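Local atomic coordinates of O-methyltransferase (Coxiella burnetii, PDB entry 3TR6), a protein that probably transfers a methyl group from S-adenosylmethionine to an oxygen of its substrate, and here holds S-adenosylhomocysteine, the product left by the cofactor. Residues E32-F41 against K100-K111; E166-R177 against D216-S225. All blocks are in the same frame, centred on the assembly; numbering follows the deposited sequence.

Interaction 1 (E32-F41 against K100-K111); sequences ELREETTRSF and KSTALAKEYWEK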
# COMPACT_ATOMS: atom_id res chain seq x y z
N GLU A 32 -19.09 13.83 -5.89
CA GLU A 32 -19.67 15.01 -6.52
C GLU A 32 -18.61 15.84 -7.23
O GLU A 32 -18.85 16.39 -8.31
CB GLU A 32 -20.39 15.85 -5.47
CG GLU A 32 -20.78 17.24 -5.93
CD GLU A 32 -21.34 18.08 -4.80
OE1 GLU A 32 -21.65 17.52 -3.73
OE2 GLU A 32 -21.46 19.32 -4.98
N LEU A 33 -17.44 15.94 -6.61
CA LEU A 33 -16.33 16.72 -7.16
C LEU A 33 -15.87 16.21 -8.52
O LEU A 33 -15.49 17.01 -9.39
CB LEU A 33 -15.15 16.75 -6.18
CG LEU A 33 -13.84 17.32 -6.72
CD1 LEU A 33 -14.00 18.78 -7.12
CD2 LEU A 33 -12.71 17.16 -5.71
N ARG A 34 -15.89 14.90 -8.73
CA ARG A 34 -15.42 14.36 -10.00
C ARG A 34 -16.52 14.26 -11.06
O ARG A 34 -16.24 14.25 -12.26
CB ARG A 34 -14.66 13.04 -9.83
CG ARG A 34 -15.47 11.85 -9.39
CD ARG A 34 -14.76 10.58 -9.84
NE ARG A 34 -15.20 9.39 -9.12
CZ ARG A 34 -16.42 8.88 -9.19
NH1 ARG A 34 -17.35 9.46 -9.94
NH2 ARG A 34 -16.72 7.78 -8.50
N GLU A 35 -17.77 14.21 -10.62
CA GLU A 35 -18.89 14.37 -11.55
C GLU A 35 -18.81 15.75 -12.18
O GLU A 35 -19.01 15.92 -13.38
CB GLU A 35 -20.23 14.19 -10.84
CG GLU A 35 -20.53 12.75 -10.44
CD GLU A 35 -20.49 11.80 -11.62
OE1 GLU A 35 -19.65 10.87 -11.61
OE2 GLU A 35 -21.30 11.97 -12.56
N GLU A 36 -18.49 16.75 -11.36
CA GLU A 36 -18.37 18.12 -11.84
C GLU A 36 -17.11 18.32 -12.67
O GLU A 36 -17.12 19.06 -13.65
CB GLU A 36 -18.40 19.11 -10.67
CG GLU A 36 -17.97 20.51 -11.07
CD GLU A 36 -18.85 21.60 -10.49
OE1 GLU A 36 -18.89 22.70 -11.08
OE2 GLU A 36 -19.50 21.35 -9.45
N THR A 37 -16.02 17.67 -12.28
CA THR A 37 -14.78 17.78 -13.03
C THR A 37 -14.96 17.18 -14.42
O THR A 37 -14.46 17.71 -15.41
CB THR A 37 -13.60 17.09 -12.30
OG1 THR A 37 -13.39 17.72 -11.03
CG2 THR A 37 -12.33 17.20 -13.12
N THR A 38 -15.68 16.06 -14.49
CA THR A 38 -15.97 15.41 -15.76
C THR A 38 -16.82 16.32 -16.63
O THR A 38 -16.60 16.44 -17.84
CB THR A 38 -16.72 14.08 -15.56
OG1 THR A 38 -15.83 13.10 -15.01
CG2 THR A 38 -17.27 13.57 -16.88
N ARG A 39 -17.80 16.96 -16.01
CA ARG A 39 -18.74 17.82 -16.70
C ARG A 39 -18.11 19.12 -17.22
O ARG A 39 -18.49 19.61 -18.28
CB ARG A 39 -19.93 18.14 -15.79
CG ARG A 39 -20.93 19.11 -16.38
CD ARG A 39 -22.21 19.15 -15.57
NE ARG A 39 -21.98 19.50 -14.16
CZ ARG A 39 -21.75 20.73 -13.73
NH1 ARG A 39 -21.69 21.75 -14.58
NH2 ARG A 39 -21.56 20.95 -12.43
N SER A 40 -17.15 19.66 -16.48
CA SER A 40 -16.64 21.01 -16.75
C SER A 40 -15.24 21.06 -17.36
O SER A 40 -14.84 22.10 -17.88
CB SER A 40 -16.67 21.85 -15.48
OG SER A 40 -17.94 21.79 -14.85
N PHE A 41 -14.49 19.97 -17.28
CA PHE A 41 -13.10 19.98 -17.73
C PHE A 41 -12.79 18.91 -18.76
O PHE A 41 -12.98 17.72 -18.52
CB PHE A 41 -12.16 19.85 -16.53
CG PHE A 41 -12.19 21.03 -15.60
CD1 PHE A 41 -11.21 22.00 -15.66
CD2 PHE A 41 -13.21 21.18 -14.68
CE1 PHE A 41 -11.24 23.09 -14.81
CE2 PHE A 41 -13.25 22.26 -13.83
CZ PHE A 41 -12.26 23.22 -13.90
N LYS A 100 -8.13 28.23 -13.05
CA LYS A 100 -9.50 27.75 -13.27
C LYS A 100 -9.81 26.53 -12.41
O LYS A 100 -10.81 26.51 -11.69
CB LYS A 100 -9.73 27.44 -14.75
CG LYS A 100 -11.17 27.11 -15.10
CD LYS A 100 -11.28 26.53 -16.51
CE LYS A 100 -12.69 26.05 -16.82
NZ LYS A 100 -12.74 25.19 -18.04
N SER A 101 -8.95 25.52 -12.48
CA SER A 101 -9.18 24.28 -11.75
C SER A 101 -9.02 24.43 -10.23
O SER A 101 -9.80 23.86 -9.47
CB SER A 101 -8.27 23.16 -12.27
OG SER A 101 -6.91 23.52 -12.18
N THR A 102 -8.02 25.20 -9.81
CA THR A 102 -7.77 25.38 -8.38
C THR A 102 -8.89 26.17 -7.71
O THR A 102 -9.13 26.02 -6.51
CB THR A 102 -6.41 26.05 -8.11
OG1 THR A 102 -6.33 27.29 -8.83
CG2 THR A 102 -5.27 25.14 -8.54
N ALA A 103 -9.57 27.01 -8.48
CA ALA A 103 -10.69 27.77 -7.95
C ALA A 103 -11.81 26.83 -7.52
O ALA A 103 -12.44 27.03 -6.48
CB ALA A 103 -11.19 28.77 -8.98
N LEU A 104 -12.06 25.81 -8.34
CA LEU A 104 -13.05 24.80 -8.00
C LEU A 104 -12.57 23.98 -6.81
O LEU A 104 -13.36 23.63 -5.92
CB LEU A 104 -13.32 23.89 -9.20
CG LEU A 104 -14.41 22.84 -9.00
CD1 LEU A 104 -15.73 23.50 -8.62
CD2 LEU A 104 -14.56 21.99 -10.25
N ALA A 105 -11.28 23.68 -6.79
CA ALA A 105 -10.66 23.00 -5.66
C ALA A 105 -10.92 23.73 -4.35
O ALA A 105 -11.45 23.14 -3.40
CB ALA A 105 -9.17 22.84 -5.89
N LYS A 106 -10.56 25.01 -4.29
CA LYS A 106 -10.82 25.84 -3.11
C LYS A 106 -12.26 25.68 -2.67
O LYS A 106 -12.55 25.49 -1.49
CB LYS A 106 -10.58 27.32 -3.41
CG LYS A 106 -9.14 27.77 -3.41
CD LYS A 106 -9.04 29.22 -3.84
CE LYS A 106 -7.59 29.69 -3.89
NZ LYS A 106 -7.45 31.00 -4.59
N GLU A 107 -13.17 25.78 -3.64
CA GLU A 107 -14.60 25.73 -3.37
C GLU A 107 -14.97 24.45 -2.65
O GLU A 107 -15.67 24.47 -1.65
CB GLU A 107 -15.36 25.84 -4.70
CG GLU A 107 -16.83 26.17 -4.58
CD GLU A 107 -17.48 26.33 -5.94
OE1 GLU A 107 -16.95 27.10 -6.78
OE2 GLU A 107 -18.51 25.66 -6.16
N TYR A 108 -14.45 23.32 -3.14
CA TYR A 108 -14.82 22.02 -2.59
C TYR A 108 -14.16 21.72 -1.24
O TYR A 108 -14.78 21.09 -0.38
CB TYR A 108 -14.54 20.90 -3.59
CG TYR A 108 -15.72 20.61 -4.50
CD1 TYR A 108 -16.60 19.58 -4.21
CD2 TYR A 108 -15.95 21.37 -5.64
CE1 TYR A 108 -17.68 19.31 -5.03
CE2 TYR A 108 -17.03 21.11 -6.46
CZ TYR A 108 -17.89 20.08 -6.16
OH TYR A 108 -18.96 19.82 -6.98
N TRP A 109 -12.93 22.17 -1.05
CA TRP A 109 -12.26 21.91 0.23
C TRP A 109 -12.70 22.88 1.33
O TRP A 109 -12.49 22.62 2.51
CB TRP A 109 -10.73 21.79 0.10
CG TRP A 109 -9.96 23.07 -0.02
CD1 TRP A 109 -10.02 24.15 0.81
CD2 TRP A 109 -8.95 23.37 -0.99
NE1 TRP A 109 -9.14 25.12 0.39
CE2 TRP A 109 -8.47 24.66 -0.71
CE3 TRP A 109 -8.42 22.68 -2.09
CZ2 TRP A 109 -7.48 25.28 -1.48
CZ3 TRP A 109 -7.44 23.29 -2.85
CH2 TRP A 109 -6.99 24.58 -2.55
N GLU A 110 -13.33 23.98 0.94
CA GLU A 110 -14.03 24.83 1.89
C GLU A 110 -15.30 24.11 2.30
O GLU A 110 -15.60 23.97 3.48
CB GLU A 110 -14.37 26.18 1.27
CG GLU A 110 -13.16 27.06 0.97
CD GLU A 110 -13.54 28.32 0.20
OE1 GLU A 110 -14.75 28.59 0.04
OE2 GLU A 110 -12.62 29.05 -0.25
N LYS A 111 -16.04 23.65 1.30
CA LYS A 111 -17.29 22.92 1.50
C LYS A 111 -17.06 21.66 2.33
O LYS A 111 -18.00 21.12 2.92
CB LYS A 111 -17.90 22.55 0.14
CG LYS A 111 -19.29 21.95 0.21
CD LYS A 111 -19.84 21.71 -1.19
CE LYS A 111 -21.28 21.22 -1.15
NZ LYS A 111 -21.84 21.01 -2.52

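Interaction 2 (E166-R177 against D216-S225); sequences EGGLIAVDNVLR and DGLTLARKKS. With NI (nickel (II) ion), chain B.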
# COMPACT_ATOMS: atom_id res chain seq x y z
N GLU A 166 13.17 11.79 7.99
CA GLU A 166 13.63 10.42 7.98
C GLU A 166 12.40 9.53 8.13
O GLU A 166 11.62 9.70 9.06
CB GLU A 166 14.61 10.19 9.12
CG GLU A 166 15.38 8.89 9.07
CD GLU A 166 16.53 8.87 10.05
OE1 GLU A 166 17.52 9.62 9.83
OE2 GLU A 166 16.45 8.12 11.05
N GLY A 167 12.22 8.60 7.20
CA GLY A 167 11.05 7.74 7.20
C GLY A 167 9.85 8.38 6.51
O GLY A 167 8.75 7.83 6.53
N GLY A 168 10.07 9.53 5.89
CA GLY A 168 9.03 10.19 5.12
C GLY A 168 8.71 9.41 3.86
O GLY A 168 9.46 8.51 3.46
N LEU A 169 7.59 9.74 3.22
CA LEU A 169 7.12 8.96 2.07
C LEU A 169 6.85 9.78 0.81
O LEU A 169 6.12 10.77 0.85
CB LEU A 169 5.87 8.16 2.45
CG LEU A 169 5.35 7.21 1.38
CD1 LEU A 169 6.34 6.06 1.17
CD2 LEU A 169 3.97 6.68 1.73
N ILE A 170 7.43 9.35 -0.30
CA ILE A 170 7.09 9.89 -1.61
C ILE A 170 6.12 8.96 -2.33
O ILE A 170 6.36 7.76 -2.43
CB ILE A 170 8.32 10.05 -2.52
CG1 ILE A 170 9.30 11.06 -1.93
CG2 ILE A 170 7.90 10.47 -3.91
CD1 ILE A 170 10.61 11.12 -2.67
N ALA A 171 5.02 9.52 -2.83
CA ALA A 171 4.09 8.77 -3.67
C ALA A 171 4.08 9.37 -5.07
O ALA A 171 3.86 10.57 -5.23
CB ALA A 171 2.70 8.77 -3.07
N VAL A 172 4.32 8.54 -6.08
CA VAL A 172 4.36 9.01 -7.46
C VAL A 172 3.31 8.30 -8.31
O VAL A 172 3.28 7.08 -8.37
CB VAL A 172 5.75 8.80 -8.09
CG1 VAL A 172 5.79 9.35 -9.51
CG2 VAL A 172 6.83 9.45 -7.24
N ASP A 173 2.45 9.08 -8.96
CA ASP A 173 1.40 8.52 -9.80
C ASP A 173 1.87 8.39 -11.25
O ASP A 173 2.88 8.98 -11.65
CB ASP A 173 0.15 9.40 -9.73
CG ASP A 173 -1.05 8.75 -10.41
OD1 ASP A 173 -0.99 7.55 -10.73
OD2 ASP A 173 -2.06 9.46 -10.60
N ASN A 174 1.15 7.59 -12.03
CA ASN A 174 1.37 7.48 -13.48
C ASN A 174 2.71 6.88 -13.88
O ASN A 174 3.24 7.22 -14.94
CB ASN A 174 1.16 8.83 -14.18
CG ASN A 174 -0.20 9.44 -13.89
OD1 ASN A 174 -1.23 8.99 -14.41
ND2 ASN A 174 -0.22 10.48 -13.06
N VAL A 175 3.25 5.99 -13.06
CA VAL A 175 4.52 5.34 -13.38
C VAL A 175 4.37 4.21 -14.40
O VAL A 175 5.37 3.72 -14.93
CB VAL A 175 5.22 4.80 -12.11
CG1 VAL A 175 5.79 5.94 -11.29
CG2 VAL A 175 4.26 3.95 -11.29
N LEU A 176 3.14 3.81 -14.68
CA LEU A 176 2.89 2.73 -15.63
C LEU A 176 2.48 3.24 -17.01
O LEU A 176 2.60 2.53 -18.00
CB LEU A 176 1.86 1.73 -15.09
CG LEU A 176 2.30 0.91 -13.88
CD1 LEU A 176 1.23 -0.09 -13.46
CD2 LEU A 176 3.62 0.20 -14.17
N ARG A 177 1.99 4.48 -17.05
CA ARG A 177 1.57 5.11 -18.31
C ARG A 177 0.62 4.24 -19.13
O ARG A 177 0.84 4.01 -20.32
CB ARG A 177 2.78 5.53 -19.14
CG ARG A 177 3.57 6.68 -18.54
CD ARG A 177 4.63 7.20 -19.50
NE ARG A 177 4.04 7.74 -20.73
CZ ARG A 177 3.68 9.01 -20.90
NH1 ARG A 177 3.86 9.88 -19.91
NH2 ARG A 177 3.15 9.40 -22.05
N ASP A 216 -3.03 4.54 -12.06
CA ASP A 216 -2.08 4.35 -13.15
C ASP A 216 -0.71 3.91 -12.64
O ASP A 216 0.32 4.18 -13.26
CB ASP A 216 -1.96 5.61 -14.00
CG ASP A 216 -1.21 5.38 -15.30
OD1 ASP A 216 -1.43 4.32 -15.93
OD2 ASP A 216 -0.40 6.24 -15.69
N GLY A 217 -0.70 3.21 -11.51
CA GLY A 217 0.54 2.79 -10.89
C GLY A 217 0.97 3.82 -9.87
O GLY A 217 1.04 5.02 -10.16
N LEU A 218 1.26 3.35 -8.66
CA LEU A 218 1.67 4.24 -7.59
C LEU A 218 2.97 3.74 -6.95
O LEU A 218 2.97 2.74 -6.24
CB LEU A 218 0.56 4.36 -6.55
CG LEU A 218 0.86 5.38 -5.44
CD1 LEU A 218 0.85 6.80 -5.99
CD2 LEU A 218 -0.14 5.22 -4.31
N THR A 219 4.06 4.44 -7.22
CA THR A 219 5.33 4.11 -6.59
C THR A 219 5.42 4.77 -5.22
O THR A 219 5.15 5.96 -5.08
CB THR A 219 6.54 4.56 -7.44
OG1 THR A 219 6.55 3.81 -8.66
CG2 THR A 219 7.85 4.31 -6.70
N LEU A 220 5.78 3.99 -4.21
CA LEU A 220 6.01 4.52 -2.88
C LEU A 220 7.49 4.40 -2.54
O LEU A 220 8.07 3.33 -2.70
CB LEU A 220 5.17 3.79 -1.85
CG LEU A 220 3.68 3.71 -2.16
CD1 LEU A 220 2.95 2.89 -1.10
CD2 LEU A 220 3.08 5.10 -2.28
N ALA A 221 8.09 5.49 -2.10
CA ALA A 221 9.50 5.50 -1.73
C ALA A 221 9.68 6.11 -0.34
O ALA A 221 9.48 7.30 -0.14
CB ALA A 221 10.31 6.27 -2.76
N ARG A 222 10.05 5.26 0.62
CA ARG A 222 10.32 5.71 1.98
C ARG A 222 11.78 6.13 2.15
O ARG A 222 12.69 5.35 1.87
CB ARG A 222 9.97 4.60 2.98
CG ARG A 222 10.20 4.97 4.42
CD ARG A 222 10.02 3.77 5.34
NE ARG A 222 10.27 4.13 6.73
CZ ARG A 222 11.46 4.10 7.30
NH1 ARG A 222 12.52 3.71 6.60
NH2 ARG A 222 11.60 4.45 8.57
N LYS A 223 11.99 7.35 2.61
CA LYS A 223 13.34 7.87 2.83
C LYS A 223 14.01 7.15 4.01
O LYS A 223 13.55 7.25 5.15
CB LYS A 223 13.28 9.38 3.09
CG LYS A 223 14.65 10.05 3.17
CD LYS A 223 14.52 11.54 3.42
CE LYS A 223 15.88 12.22 3.46
NZ LYS A 223 15.78 13.66 3.81
N LYS A 224 15.09 6.43 3.72
CA LYS A 224 15.78 5.63 4.72
C LYS A 224 16.53 6.46 5.76
O LYS A 224 16.85 7.63 5.54
CB LYS A 224 16.75 4.64 4.06
CG LYS A 224 16.06 3.60 3.20
CD LYS A 224 16.87 2.32 3.10
CE LYS A 224 18.17 2.54 2.33
NZ LYS A 224 18.72 1.25 1.82
N SER A 225 16.81 5.82 6.90
CA SER A 225 17.56 6.45 7.99
C SER A 225 19.01 6.73 7.58
O SER A 225 19.58 6.02 6.75
CB SER A 225 17.53 5.55 9.23
OG SER A 225 16.23 4.99 9.44
OXT SER A 225 19.65 7.67 8.07
NI NI B . -2.42 11.36 -12.20
O HOH W 1 8.09 5.89 8.15

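Interaction 1 (E32-F41 against K100-K111)
Leu33 and Tyr108 form one end of an apolar strip between two nearly antiparallel helices, whose segment directions lie 161° apart. A methyl of the leucine, CD1, sits over one face of the tyrosine ring, 3.7 Å from its centroid, in a CH-pi contact. Leu104, one turn before Tyr108, continues the strip to Phe41: its CD2 meets Phe41 CE2 at 3.8 Å and also packs on the aliphatic CG of Glu36. Ile80 of helix 77-83 touches both Leu33 and Tyr108, closing the inner side.

The polar bonds lie beyond this strip. Tyr108 reaches across with its hydroxyl and donates to Glu36, OH to OE2 3.0 Å; the carboxylate stands steeply to the ring at its edge and is met on its anti side. The other oxygen, Glu36 OE1, pairs with Arg39 NH2 along its own helix. Glu32, with CG anti to the backbone N (chi1 167°) and the rest of the chain extended, brings OE2 to 3.0 Å from Lys111 NZ, which uses the syn lone pair of that oxygen in a salt bridge.

At the far end Lys100 runs past Phe41, the first residue beyond its helix. The aliphatic carbons of Lys100 lie against the ring, and NZ lies 4.5 Å from the ring centroid, 27° off the normal, an off-centre cation-pi contact.

Glu36 and Lys100 thus do double duty, methylenes against hydrophobic neighbours and charge toward the outer margin. Tyrosine suits the boundary, since its ring packs inward while its hydroxyl supplies a hydrogen bond. The chemistry implies an amphipathic helix pair, apolar inside and tied on the outer side by one salt bridge, a tyrosine–carboxylate hydrogen bond and a cation-pi contact.

Interaction 2 (E166-R177 against D216-S225)
The nickel site lies at one end of an antiparallel strand pair, where Asp173 and Asn174 of 166-177 meet the turn at Asp216 and Gly217. Asp173 OD2 binds nickel at 2.5 Å, and Asp147 completes the protein ligands with Asn174. Placing CG anti to the backbone N (chi1 -171°) aims the Asp173 carboxylate at the metal, while OD1 is held by Gln52. As modelled, Asn174 turns ND2 to the nickel, also at 2.5 Å. Amides normally bind metals through oxygen, so at this resolution the nitrogen and oxygen may be exchanged. Asp216 OD1 bonds to Thr9 of the second subunit.

Beyond the site, strands 168-173 and 218-223 are stitched by paired backbone bonds. Ile170 and Ala221 exchange two, with Ile170 N to Ala221 O at 2.9 Å nearly straight (178°), and Val172 with Thr219 makes the next pair. Small side chains let their neighbours close in, as where Ala171 CB meets both Leu220 CD2, at 3.8 Å, and Leu218 CD1.

Past the other end, Gly167 N donates to Lys223 O at 2.8 Å. Gly167 CA lies over one face of the Arg222 guanidinium, and a water joins Gly167 O to Arg222 NE. Both Gly167 and Gly217 have positive phi, which glycine adopts readily.

Strand 218-223 runs against its neighbours 168-173 and 207-212. This reversed strand next to the parallel part of the sheet is the hallmark of the class I, Rossmann-like methyltransferase fold.

Interaction 1 and interaction 2 do not touch: their centres are 26 Å apart, on opposite sides of the centre of the chain, and they share no helix or strand. The pair 166-177 and 216-225 is buried in the central sheet, where regular main-chain bonds and small or branched side chains dominate and the second subunit adds packing. The helix pair 32-41 and 100-111 is only partly buried; no backbone hydrogen bond crosses it, because each helix uses its main-chain groups internally, and side chains carry the contact, with long charged residues at its margin. Ser101 of interaction 1 lies about 5 Å from the bound S-adenosylhomocysteine, Asp173 of interaction 2 about 6 Å, side chain to ligand. Only interaction 2 supplies metal ligands.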